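PDB 3NUT: precorrin-3 methylase from Rhodobacter capsulatus, which probably transfers a methyl group from S-adenosyl-L-methionine to a corrin precursor on the biosynthetic pathway to adenosylcobalamin (vitamin B12). Local coordinates for residues His70-Ala75 / Phe99-Ala104; Pro89-Met94 / Ala167-Arg172; Leu123-Ala128 / Arg226-Val231. One frame throughout, in Å; residues are numbered along the deposited sequence.

Interaction 1. Residues His70-Ala75 / Phe99-Ala104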
loop_
_atom_site.group_PDB
_atom_site.type_symbol
_atom_site.label_atom_id
_atom_site.label_comp_id
_atom_site.label_asym_id
_atom_site.label_seq_id
_atom_site.Cartn_x
_atom_site.Cartn_y
_atom_site.Cartn_z
ATOM N N HIS A 70 6.984 3.877 26.420
ATOM C CA HIS A 70 6.682 5.128 27.086
ATOM C C HIS A 70 5.292 5.615 26.712
ATOM O O HIS A 70 4.561 6.124 27.570
ATOM C CB HIS A 70 7.721 6.175 26.731
ATOM C CG HIS A 70 7.452 7.522 27.327
ATOM N ND1 HIS A 70 7.644 8.695 26.625
ATOM C CD2 HIS A 70 7.023 7.882 28.559
ATOM C CE1 HIS A 70 7.353 9.719 27.408
ATOM N NE2 HIS A 70 6.969 9.254 28.584
ATOM N N ALA A 71 4.947 5.460 25.436
ATOM C CA ALA A 71 3.615 5.771 24.958
ATOM C C ALA A 71 2.557 4.984 25.755
ATOM O O ALA A 71 1.545 5.539 26.165
ATOM C CB ALA A 71 3.508 5.453 23.472
ATOM N N LEU A 72 2.818 3.686 25.969
ATOM C CA LEU A 72 1.911 2.839 26.738
ATOM C C LEU A 72 1.786 3.324 28.172
ATOM O O LEU A 72 0.696 3.275 28.749
ATOM C CB LEU A 72 2.360 1.378 26.728
ATOM C CG LEU A 72 2.378 0.553 25.448
ATOM C CD1 LEU A 72 3.031 -0.770 25.794
ATOM C CD2 LEU A 72 0.957 0.321 24.928
ATOM N N GLU A 73 2.890 3.813 28.731
ATOM C CA GLU A 73 2.918 4.237 30.134
ATOM C C GLU A 73 2.104 5.478 30.337
ATOM O O GLU A 73 1.470 5.640 31.387
ATOM C CB GLU A 73 4.348 4.510 30.621
ATOM C CG GLU A 73 5.201 3.257 30.864
ATOM C CD GLU A 73 6.702 3.581 30.957
ATOM O OE1 GLU A 73 7.069 4.772 30.992
ATOM O OE2 GLU A 73 7.526 2.656 31.001
ATOM N N MET A 74 2.147 6.375 29.345
ATOM C CA MET A 74 1.400 7.625 29.416
ATOM C C MET A 74 -0.097 7.330 29.280
ATOM O O MET A 74 -0.913 7.931 29.963
ATOM C CB MET A 74 1.840 8.613 28.339
ATOM C CG MET A 74 3.292 9.124 28.422
ATOM S SD MET A 74 3.712 10.182 26.938
ATOM C CE MET A 74 3.381 11.669 27.723
ATOM N N ALA A 75 -0.438 6.389 28.403
ATOM C CA ALA A 75 -1.823 6.037 28.178
ATOM C C ALA A 75 -2.428 5.514 29.472
ATOM O O ALA A 75 -3.618 5.676 29.708
ATOM C CB ALA A 75 -1.951 5.021 27.059
ATOM N N PHE A 99 3.402 -3.089 19.074
ATOM C CA PHE A 99 2.934 -4.423 19.425
ATOM C C PHE A 99 4.070 -5.272 19.984
ATOM O O PHE A 99 3.843 -6.097 20.891
ATOM C CB PHE A 99 2.186 -5.102 18.276
ATOM C CG PHE A 99 0.939 -4.370 17.896
ATOM C CD1 PHE A 99 -0.101 -4.253 18.797
ATOM C CD2 PHE A 99 0.825 -3.742 16.658
ATOM C CE1 PHE A 99 -1.246 -3.550 18.463
ATOM C CE2 PHE A 99 -0.308 -3.045 16.328
ATOM C CZ PHE A 99 -1.337 -2.931 17.212
ATOM N N GLU A 100 5.289 -5.029 19.498
ATOM C CA GLU A 100 6.473 -5.553 20.200
ATOM C C GLU A 100 6.654 -5.039 21.639
ATOM O O GLU A 100 6.925 -5.839 22.524
ATOM C CB GLU A 100 7.762 -5.365 19.407
ATOM C CG GLU A 100 7.870 -6.306 18.247
ATOM C CD GLU A 100 9.029 -5.965 17.303
ATOM O OE1 GLU A 100 8.746 -5.457 16.192
ATOM O OE2 GLU A 100 10.203 -6.228 17.681
ATOM N N ALA A 101 6.522 -3.738 21.878
ATOM C CA ALA A 101 6.614 -3.242 23.242
ATOM C C ALA A 101 5.488 -3.790 24.129
ATOM O O ALA A 101 5.711 -4.085 25.273
ATOM C CB ALA A 101 6.621 -1.728 23.271
ATOM N N LEU A 102 4.280 -3.917 23.577
ATOM C CA LEU A 102 3.173 -4.532 24.272
ATOM C C LEU A 102 3.410 -6.010 24.662
ATOM O O LEU A 102 3.203 -6.401 25.817
ATOM C CB LEU A 102 1.874 -4.356 23.469
ATOM C CG LEU A 102 0.634 -5.036 24.070
ATOM C CD1 LEU A 102 0.164 -4.307 25.335
ATOM C CD2 LEU A 102 -0.493 -5.178 23.036
ATOM N N GLU A 103 3.851 -6.827 23.723
ATOM C CA GLU A 103 4.188 -8.204 24.028
ATOM C C GLU A 103 5.271 -8.291 25.131
ATOM O O GLU A 103 5.238 -9.204 25.965
ATOM C CB GLU A 103 4.613 -8.951 22.762
ATOM C CG GLU A 103 4.670 -10.473 22.893
ATOM C CD GLU A 103 6.032 -10.994 23.411
ATOM O OE1 GLU A 103 6.080 -12.160 23.903
ATOM O OE2 GLU A 103 7.051 -10.249 23.342
ATOM N N ALA A 104 6.204 -7.341 25.153
ATOM C CA ALA A 104 7.279 -7.387 26.152
ATOM C C ALA A 104 6.856 -6.827 27.497
ATOM O O ALA A 104 7.591 -6.963 28.489
ATOM C CB ALA A 104 8.512 -6.654 25.664
#
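Helix 65-76 and helix 94-104 approach each other most closely, as far as 70-75 and 99-104 go, at Leu-72 and Leu-102, whose CA atoms stand 7.9 Å apart. One side chain bridges that gap. In Leu-72 a chi1 of -65°, with CG anti to the carbonyl carbon, turns CG toward the facing helix, and the extended chi2 (173°) carries CD1 on to it. Within these two segments the methyl's nearest atoms are main-chain ones: Leu-72 CD1 is 4.0 Å from Leu-102 N and 4.2 Å from Ala-101 C. Two beta carbons flank it more loosely, Ala-101 CB at 4.5 Å and Leu-102 CB at 4.4 Å from the same Leu-72 CD1. The Leu-72 side chain also touches His-108 in the loop that follows helix 94-104.

The two helices belong to successive beta-alpha-beta crossovers of the parallel sheet, the first leading into strand 80-85 and the second from it toward strand 113-116. Both also pack on that sheet, Ala-71 on Val-81 and Val-83, Phe-99 on Ile-113 and Ile-115. Ala-101 touches Ala-68 and Thr-69 of the first helix too, so the seam runs on beyond the Leu-72 methyl. Along the flank of helix 94-104 comes the second subunit: Leu-102 packs on its Val-239, and the ring of Phe-99 meets that of Trp-242 from the same neighbouring chain.

Interaction 2. Residues Pro89-Met94 / Ala167-Arg172. With SAH (S-adenosyl-L-homocysteine), chain E.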
loop_
_atom_site.group_PDB
_atom_site.type_symbol
_atom_site.label_atom_id
_atom_site.label_comp_id
_atom_site.label_asym_id
_atom_site.label_seq_id
_atom_site.Cartn_x
_atom_site.Cartn_y
_atom_site.Cartn_z
ATOM N N PRO A 89 1.538 3.490 9.012
ATOM C CA PRO A 89 2.306 3.039 10.206
ATOM C C PRO A 89 2.566 1.531 10.296
ATOM O O PRO A 89 3.344 1.075 11.160
ATOM C CB PRO A 89 1.439 3.512 11.388
ATOM C CG PRO A 89 0.064 3.574 10.857
ATOM C CD PRO A 89 0.150 3.853 9.349
ATOM N N GLY A 90 1.931 0.773 9.408
ATOM C CA GLY A 90 2.103 -0.671 9.345
ATOM C C GLY A 90 3.139 -1.070 8.305
ATOM O O GLY A 90 3.311 -2.264 7.994
ATOM N N VAL A 91 3.838 -0.075 7.766
ATOM C CA VAL A 91 4.794 -0.318 6.696
ATOM C C VAL A 91 6.200 0.102 7.155
ATOM O O VAL A 91 6.573 1.292 7.098
ATOM C CB VAL A 91 4.345 0.366 5.365
ATOM C CG1 VAL A 91 5.363 0.100 4.244
ATOM C CG2 VAL A 91 2.969 -0.133 4.935
ATOM N N PHE A 92 6.970 -0.877 7.635
ATOM C CA PHE A 92 8.335 -0.618 8.157
ATOM C C PHE A 92 8.334 0.603 9.067
ATOM O O PHE A 92 9.047 1.574 8.806
ATOM C CB PHE A 92 9.335 -0.437 7.000
ATOM C CG PHE A 92 9.268 -1.546 5.996
ATOM C CD1 PHE A 92 9.397 -2.889 6.413
ATOM C CD2 PHE A 92 9.060 -1.269 4.647
ATOM C CE1 PHE A 92 9.307 -3.928 5.499
ATOM C CE2 PHE A 92 8.977 -2.304 3.716
ATOM C CZ PHE A 92 9.089 -3.639 4.142
ATOM N N ALA A 93 7.502 0.555 10.116
ATOM C CA ALA A 93 7.196 1.741 10.927
ATOM C C ALA A 93 6.740 1.365 12.321
ATOM O O ALA A 93 7.016 0.267 12.783
ATOM C CB ALA A 93 6.169 2.659 10.202
ATOM N N MET A 94 6.048 2.278 12.996
ATOM C CA MET A 94 5.882 2.197 14.442
ATOM C C MET A 94 4.777 1.239 14.970
ATOM O O MET A 94 4.791 0.865 16.153
ATOM C CB MET A 94 5.706 3.612 15.021
ATOM C CG MET A 94 7.015 4.367 15.275
ATOM S SD MET A 94 8.095 3.551 16.492
ATOM C CE MET A 94 7.069 3.546 17.950
ATOM N N ALA A 167 9.021 -2.837 -4.773
ATOM C CA ALA A 167 9.362 -1.543 -4.251
ATOM C C ALA A 167 10.350 -1.651 -3.098
ATOM O O ALA A 167 10.179 -2.458 -2.180
ATOM C CB ALA A 167 8.113 -0.796 -3.821
ATOM N N PHE A 168 11.375 -0.809 -3.145
ATOM C CA PHE A 168 12.430 -0.789 -2.128
ATOM C C PHE A 168 12.314 0.398 -1.185
ATOM O O PHE A 168 12.367 1.537 -1.618
ATOM C CB PHE A 168 13.824 -0.795 -2.788
ATOM C CG PHE A 168 14.080 -2.008 -3.653
ATOM C CD1 PHE A 168 13.637 -3.276 -3.248
ATOM C CD2 PHE A 168 14.760 -1.885 -4.867
ATOM C CE1 PHE A 168 13.866 -4.398 -4.037
ATOM C CE2 PHE A 168 15.007 -3.016 -5.671
ATOM C CZ PHE A 168 14.551 -4.266 -5.260
ATOM N N TYR A 169 12.145 0.106 0.103
ATOM C CA TYR A 169 12.153 1.125 1.139
ATOM C C TYR A 169 13.544 1.170 1.775
ATOM O O TYR A 169 14.152 0.125 2.054
ATOM C CB TYR A 169 11.068 0.845 2.193
ATOM C CG TYR A 169 9.625 1.170 1.777
ATOM C CD1 TYR A 169 8.924 2.218 2.370
ATOM C CD2 TYR A 169 8.966 0.417 0.800
ATOM C CE1 TYR A 169 7.602 2.517 1.995
ATOM C CE2 TYR A 169 7.663 0.705 0.418
ATOM C CZ TYR A 169 6.968 1.752 1.020
ATOM O OH TYR A 169 5.655 2.033 0.622
ATOM N N ASN A 170 14.050 2.380 1.995
ATOM C CA ASN A 170 15.347 2.572 2.648
ATOM C C ASN A 170 16.458 1.992 1.784
ATOM O O ASN A 170 17.106 1.031 2.176
ATOM C CB ASN A 170 15.341 1.906 4.028
ATOM C CG ASN A 170 14.245 2.419 4.906
ATOM O OD1 ASN A 170 14.187 3.595 5.193
ATOM N ND2 ASN A 170 13.361 1.540 5.330
ATOM N N PRO A 171 16.674 2.566 0.591
ATOM C CA PRO A 171 17.593 1.896 -0.322
ATOM C C PRO A 171 19.062 2.082 0.102
ATOM O O PRO A 171 19.820 1.104 0.115
ATOM C CB PRO A 171 17.289 2.551 -1.683
ATOM C CG PRO A 171 16.237 3.619 -1.429
ATOM C CD PRO A 171 16.224 3.864 0.055
ATOM N N ARG A 172 19.435 3.303 0.489
ATOM C CA ARG A 172 20.804 3.600 0.909
ATOM C C ARG A 172 21.011 3.563 2.423
ATOM O O ARG A 172 20.753 4.548 3.109
ATOM C CB ARG A 172 21.266 4.961 0.377
ATOM C CG ARG A 172 21.092 5.184 -1.121
ATOM C CD ARG A 172 21.829 4.172 -2.016
ATOM N NE ARG A 172 23.233 3.937 -1.670
ATOM C CZ ARG A 172 24.211 4.841 -1.742
ATOM N NH1 ARG A 172 23.971 6.098 -2.115
ATOM N NH2 ARG A 172 25.446 4.485 -1.408
HETATM N N SAH E . 5.924 3.975 6.928
HETATM C CA SAH E . 6.656 4.515 5.741
HETATM C CB SAH E . 7.945 3.720 5.482
HETATM C CG SAH E . 9.030 4.068 6.502
HETATM S SD SAH E . 10.671 3.659 5.953
HETATM C C SAH E . 5.716 4.367 4.602
HETATM O O SAH E . 4.734 3.678 4.842
HETATM O OXT SAH E . 5.865 4.878 3.473
HETATM C "C5'" SAH E . 11.214 5.188 5.225
HETATM C "C4'" SAH E . 11.548 5.008 3.730
HETATM O "O4'" SAH E . 10.344 5.129 2.961
HETATM C "C3'" SAH E . 12.518 6.026 3.112
HETATM O "O3'" SAH E . 13.897 5.632 3.160
HETATM C "C2'" SAH E . 12.083 6.079 1.663
HETATM O "O2'" SAH E . 12.594 4.962 0.906
HETATM C "C1'" SAH E . 10.583 5.888 1.766
HETATM N N9 SAH E . 9.864 7.184 1.786
HETATM C C8 SAH E . 9.177 7.718 2.816
HETATM N N7 SAH E . 8.634 8.919 2.447
HETATM C C5 SAH E . 8.972 9.167 1.157
HETATM C C6 SAH E . 8.735 10.236 0.138
HETATM N N6 SAH E . 8.003 11.347 0.413
HETATM N N1 SAH E . 9.283 10.090 -1.095
HETATM C C2 SAH E . 10.021 9.004 -1.406
HETATM N N3 SAH E . 10.272 8.003 -0.530
HETATM C C4 SAH E . 9.790 8.023 0.739
#
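The amino group of S-adenosyl-L-homocysteine gives a hydrogen bond to the main-chain carbonyl of Val-91, 2.8 Å from SAH N to Val-91 O. That residue's side chain faces Tyr-169. With Val-91 CG1 anti to the backbone N (chi1 -180°), the methyl lies over one face of the tyrosine ring, 4.0 Å from Tyr-169 CZ. Phe-92 adds an offset edge-to-face pair, its edge turned to the face of Tyr-169 with planes at 62° and Phe-92 CD2 3.8 Å from Tyr-169 CG. The rim of the tyrosine serves the ligand: SAH OXT sits in the ring plane, 3.3 Å from Tyr-169 CE1. The phenol OH is held by Met-122 N, which fixes the far end of the ring.

Past the strand end, Asn-170 takes positive phi and swings to the ribose. Its backbone N-H points almost straight (173°) at O2', with Asn-170 N 3.2 Å from SAH O2', and Asn-170 OD1 lies 2.9 Å from SAH O3'. Asn-141 OD1 engages ND2 and helps set the amide's rotation. An alanine in place of Tyr-169 would probably leave the Phe-92 edge and Val-91 methyl without their facing ring, the ligand carboxylate without its flanking rim and Met-122 N without its hydroxyl partner. The loop and strand 165-169 thus share one pocket: main-chain groups and the Asn-170 amide hold polar ligand atoms, while Val-91 and the tyrosine ring form the wall.

Interaction 3. Residues Leu123-Ala128 / Arg226-Val231; sequences LAAAAA and RTVVLV. With SAH (S-adenosyl-L-homocysteine), chain E.
Apolar packing makes the whole direct contact between helix 121-129 and strand 227-231, whose short segments cross at -66° with 9.2 Å between axes. Ala-125 CB packs against Val-228 CG1 at 3.7 Å. That branch of Val-228 lies between its backbone N and carbonyl carbon (chi1 64°), and from there Val-228 CG1 meets the helix and also lies 4.0 Å from SAH N3. Two residues along the strand, Leu-230 extends to the helix with CD1, which touches helix backbone more than side chain: Leu-230 CD1 is 3.8 Å from Ala-126 N and 4.3 Å from Ala-125 CB. Ala-125 also packs on Ala-200 of the adjoining strand 196-201, so the helix lies across more than one strand of the mixed sheet.

The polar contact with the ligand lies at the start of the strand. There SAH O2' donates a hydrogen bond to the carbonyl of Thr-227, though the modelled length is doubtfully short. Arg-226 O makes a separate close approach to the adenine, 3.4 Å from SAH C2. The Thr-227 hydroxyl is engaged by Asp-224 OD1. The Thr-227 carbonyl thus holds the ribose independently of the Thr-227 side chain, while small alanines and a valine methyl bring helix and sheet together beside the adenine.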
loop_
_atom_site.group_PDB
_atom_site.type_symbol
_atom_site.label_atom_id
_atom_site.label_comp_id
_atom_site.label_asym_id
_atom_site.label_seq_id
_atom_site.Cartn_x
_atom_site.Cartn_y
_atom_site.Cartn_z
ATOM N N LEU A 123 3.121 3.638 -3.196
ATOM C CA LEU A 123 1.890 3.875 -3.931
ATOM C C LEU A 123 1.769 5.338 -4.290
ATOM O O LEU A 123 1.157 5.660 -5.288
ATOM C CB LEU A 123 0.668 3.404 -3.119
ATOM C CG LEU A 123 0.480 1.883 -2.914
ATOM C CD1 LEU A 123 -0.874 1.614 -2.304
ATOM C CD2 LEU A 123 0.601 1.099 -4.207
ATOM N N ALA A 124 2.353 6.223 -3.481
ATOM C CA ALA A 124 2.394 7.611 -3.870
ATOM C C ALA A 124 3.365 7.824 -5.068
ATOM O O ALA A 124 3.060 8.598 -5.980
ATOM C CB ALA A 124 2.713 8.513 -2.713
ATOM N N ALA A 125 4.493 7.117 -5.075
ATOM C CA ALA A 125 5.424 7.148 -6.227
ATOM C C ALA A 125 4.860 6.452 -7.476
ATOM O O ALA A 125 4.884 7.018 -8.588
ATOM C CB ALA A 125 6.760 6.544 -5.848
ATOM N N ALA A 126 4.353 5.236 -7.295
ATOM C CA ALA A 126 3.535 4.570 -8.315
ATOM C C ALA A 126 2.546 5.547 -8.942
ATOM O O ALA A 126 2.450 5.641 -10.169
ATOM C CB ALA A 126 2.778 3.407 -7.707
ATOM N N ALA A 127 1.813 6.280 -8.105
ATOM C CA ALA A 127 0.874 7.269 -8.633
ATOM C C ALA A 127 1.587 8.328 -9.527
ATOM O O ALA A 127 1.125 8.627 -10.611
ATOM C CB ALA A 127 0.116 7.933 -7.517
ATOM N N ALA A 128 2.713 8.874 -9.077
ATOM C CA ALA A 128 3.369 9.941 -9.834
ATOM C C ALA A 128 3.908 9.390 -11.147
ATOM O O ALA A 128 3.943 10.100 -12.143
ATOM C CB ALA A 128 4.467 10.579 -9.029
ATOM N N ARG A 226 15.876 9.674 0.547
ATOM C CA ARG A 226 14.683 10.423 0.165
ATOM C C ARG A 226 13.967 9.718 -1.008
ATOM O O ARG A 226 13.155 10.325 -1.728
ATOM C CB ARG A 226 15.140 11.836 -0.249
ATOM C CG ARG A 226 14.128 12.959 -0.093
ATOM C CD ARG A 226 13.994 13.514 1.340
ATOM N NE ARG A 226 12.731 14.255 1.464
ATOM C CZ ARG A 226 11.539 13.722 1.775
ATOM N NH1 ARG A 226 11.403 12.420 2.048
ATOM N NH2 ARG A 226 10.472 14.514 1.828
ATOM N N THR A 227 14.271 8.434 -1.201
ATOM C CA THR A 227 13.953 7.745 -2.457
ATOM C C THR A 227 13.342 6.382 -2.195
ATOM O O THR A 227 13.714 5.691 -1.250
ATOM C CB THR A 227 15.235 7.608 -3.330
ATOM O OG1 THR A 227 15.770 8.913 -3.545
ATOM C CG2 THR A 227 14.984 6.955 -4.692
ATOM N N VAL A 228 12.372 6.029 -3.030
ATOM C CA VAL A 228 11.820 4.702 -3.042
ATOM C C VAL A 228 12.030 4.183 -4.471
ATOM O O VAL A 228 11.839 4.916 -5.451
ATOM C CB VAL A 228 10.326 4.679 -2.558
ATOM C CG1 VAL A 228 9.406 5.455 -3.492
ATOM C CG2 VAL A 228 9.821 3.249 -2.401
ATOM N N VAL A 229 12.443 2.933 -4.585
ATOM C CA VAL A 229 12.862 2.393 -5.871
ATOM C C VAL A 229 11.857 1.341 -6.328
ATOM O O VAL A 229 11.598 0.346 -5.626
ATOM C CB VAL A 229 14.310 1.805 -5.800
ATOM C CG1 VAL A 229 14.743 1.205 -7.155
ATOM C CG2 VAL A 229 15.312 2.853 -5.301
ATOM N N LEU A 230 11.279 1.577 -7.496
ATOM C CA LEU A 230 10.296 0.673 -8.046
ATOM C C LEU A 230 10.929 -0.161 -9.144
ATOM O O LEU A 230 11.623 0.354 -10.011
ATOM C CB LEU A 230 9.072 1.422 -8.577
ATOM C CG LEU A 230 8.379 2.424 -7.644
ATOM C CD1 LEU A 230 7.298 3.178 -8.401
ATOM C CD2 LEU A 230 7.805 1.784 -6.379
ATOM N N VAL A 231 10.698 -1.460 -9.069
ATOM C CA VAL A 231 11.162 -2.393 -10.055
ATOM C C VAL A 231 9.926 -2.987 -10.713
ATOM O O VAL A 231 9.059 -3.516 -10.026
ATOM C CB VAL A 231 11.992 -3.523 -9.401
ATOM C CG1 VAL A 231 12.723 -4.318 -10.473
ATOM C CG2 VAL A 231 12.988 -2.950 -8.416
HETATM N N SAH E . 5.924 3.975 6.928
HETATM C CA SAH E . 6.656 4.515 5.741
HETATM C CB SAH E . 7.945 3.720 5.482
HETATM C CG SAH E . 9.030 4.068 6.502
HETATM S SD SAH E . 10.671 3.659 5.953
HETATM C C SAH E . 5.716 4.367 4.602
HETATM O O SAH E . 4.734 3.678 4.842
HETATM O OXT SAH E . 5.865 4.878 3.473
HETATM C "C5'" SAH E . 11.214 5.188 5.225
HETATM C "C4'" SAH E . 11.548 5.008 3.730
HETATM O "O4'" SAH E . 10.344 5.129 2.961
HETATM C "C3'" SAH E . 12.518 6.026 3.112
HETATM O "O3'" SAH E . 13.897 5.632 3.160
HETATM C "C2'" SAH E . 12.083 6.079 1.663
HETATM O "O2'" SAH E . 12.594 4.962 0.906
HETATM C "C1'" SAH E . 10.583 5.888 1.766
HETATM N N9 SAH E . 9.864 7.184 1.786
HETATM C C8 SAH E . 9.177 7.718 2.816
HETATM N N7 SAH E . 8.634 8.919 2.447
HETATM C C5 SAH E . 8.972 9.167 1.157
HETATM C C6 SAH E . 8.735 10.236 0.138
HETATM N N6 SAH E . 8.003 11.347 0.413
HETATM N N1 SAH E . 9.283 10.090 -1.095
HETATM C C2 SAH E . 10.021 9.004 -1.406
HETATM N N3 SAH E . 10.272 8.003 -0.530
HETATM C C4 SAH E . 9.790 8.023 0.739
#

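From the N terminus, interaction 1 opens at 70-75 and closes at 99-104, making a short loop through strand 80-85. Interaction 2 opens within that loop, at 89-94, and closes well beyond it at 167-172, so the two cross. Interaction 3 opens at 123-128, inside the span of interaction 2, and closes at 226-231, crossing it in turn; interactions 1 and 3 follow in series, their centres 32 Å apart. Interaction 1 pairs helices over the parallel sheet, interaction 2 links a loop leaving that sheet to the mixed one, and interaction 3 packs helix 121-129 on the latter's strand 227-231. Neighbouring strands 165-169 and 227-231 join the last two, Phe-168 N lying 2.7 Å from Val-229 O.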